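Local coordinates for protein metallophosphoesterase (Clostridium thermocellum, PDB 4J6O) that probably removes 2',3' phosphates from RNA ends as the manganese-binding, calcineurin-like phosphatase component of the bacterial Pnkp-Hen1 RNA repair system, at residues A[196-199]-A[200-204]. Residues are numbered along the deposited sequence; the frame is centred on the assembly and turned at random.
Sequences SDYR and GKALV
Gly200 lies over one face of the Tyr198 ring, its backbone N 3.4 Å from the plane of the ring and over its centre. From the same residue CA makes a CH-pi contact, 3.9 Å from the ring centroid of Tyr198, and comes within 3.4 Å of the CZ atom of Tyr198. With CG anti to the backbone N (chi1 -176°), the ring reaches forward over the chain that follows it. At Ala202 the chain comes back to the phenol: Tyr198 OH donates a 2.7 Å hydrogen bond to Ala202 O, approaching in the carbonyl plane on a lone pair, and Ala202 O lies at the edge of the Tyr198 ring, near its plane. Gln163 NE2 also bonds to this hydroxyl, so two polar partners fix the end of a buried side chain. The side chain of Leu203 packs on Tyr236 and Tyr238 of strand 232-238. Val204 then turns back, its CG2 methyl meeting Tyr198 CZ at 3.5 Å from an oblique direction. The Arg199 side chain, bent at chi2, brings NH1 back to two carbonyls of the preceding residues, Ser196 O at 2.7 Å in a nearly straight bond (N-H...O angle 174°) and Tyr198 O at 2.9 Å from above the carbonyl plane. The tyrosine thus spans the bend by which the loop after strand 189-191 enters strand 203-206, which pairs with strands 151-154 and 220-222 in one of the two mixed sheets of the calcineurin-like phosphoesterase fold.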
# COMPACT_ATOMS: atom_id res chain seq x y z
N SER A 196 10.88 -2.41 16.66
CA SER A 196 11.99 -2.65 17.59
C SER A 196 11.74 -3.81 18.55
O SER A 196 12.68 -4.52 18.92
CB SER A 196 12.38 -1.40 18.34
OG SER A 196 13.02 -0.53 17.43
N ASP A 197 10.49 -4.00 18.94
CA ASP A 197 10.17 -5.03 19.91
C ASP A 197 9.77 -6.33 19.23
O ASP A 197 9.42 -7.28 19.92
CB ASP A 197 9.02 -4.58 20.80
CG ASP A 197 9.43 -3.46 21.76
OD1 ASP A 197 10.64 -3.31 22.05
OD2 ASP A 197 8.51 -2.74 22.22
N TYR A 198 9.79 -6.35 17.90
CA TYR A 198 9.32 -7.52 17.15
C TYR A 198 10.32 -8.70 17.17
O TYR A 198 11.52 -8.55 16.89
CB TYR A 198 9.01 -7.12 15.69
CG TYR A 198 8.42 -8.23 14.85
CD1 TYR A 198 7.09 -8.58 14.98
CD2 TYR A 198 9.20 -8.92 13.92
CE1 TYR A 198 6.51 -9.60 14.23
CE2 TYR A 198 8.64 -9.92 13.14
CZ TYR A 198 7.30 -10.26 13.29
OH TYR A 198 6.70 -11.27 12.54
N ARG A 199 9.78 -9.87 17.51
CA ARG A 199 10.57 -11.09 17.60
C ARG A 199 9.79 -12.23 16.94
O ARG A 199 9.99 -13.39 17.24
CB ARG A 199 10.86 -11.42 19.07
CG ARG A 199 11.67 -10.38 19.82
CD ARG A 199 13.00 -10.11 19.12
NE ARG A 199 13.87 -9.19 19.85
CZ ARG A 199 13.82 -7.86 19.79
NH1 ARG A 199 12.91 -7.24 19.05
NH2 ARG A 199 14.68 -7.14 20.50
N GLY A 200 8.91 -11.88 16.02
CA GLY A 200 8.04 -12.86 15.39
C GLY A 200 8.77 -13.64 14.30
O GLY A 200 9.82 -13.23 13.78
N LYS A 201 8.19 -14.79 13.95
CA LYS A 201 8.76 -15.67 12.96
C LYS A 201 8.67 -15.11 11.55
O LYS A 201 9.61 -15.24 10.76
CB LYS A 201 8.07 -17.04 13.02
CG LYS A 201 8.12 -17.84 11.73
CD LYS A 201 7.08 -18.97 11.73
CE LYS A 201 6.97 -19.65 10.37
NZ LYS A 201 5.70 -20.42 10.30
N ALA A 202 7.52 -14.52 11.22
CA ALA A 202 7.29 -14.04 9.84
C ALA A 202 8.07 -12.79 9.56
O ALA A 202 8.16 -11.89 10.40
CB ALA A 202 5.86 -13.76 9.61
N LEU A 203 8.63 -12.72 8.37
CA LEU A 203 9.17 -11.47 7.89
C LEU A 203 7.99 -10.53 7.62
O LEU A 203 7.06 -10.92 6.92
CB LEU A 203 9.88 -11.75 6.57
CG LEU A 203 10.27 -10.55 5.71
CD1 LEU A 203 11.32 -9.72 6.41
CD2 LEU A 203 10.79 -11.04 4.35
N VAL A 204 8.02 -9.29 8.16
CA VAL A 204 6.92 -8.37 7.91
C VAL A 204 7.41 -7.30 6.99
O VAL A 204 8.33 -6.56 7.32
CB VAL A 204 6.42 -7.67 9.22
CG1 VAL A 204 5.20 -6.81 8.94
CG2 VAL A 204 6.16 -8.74 10.31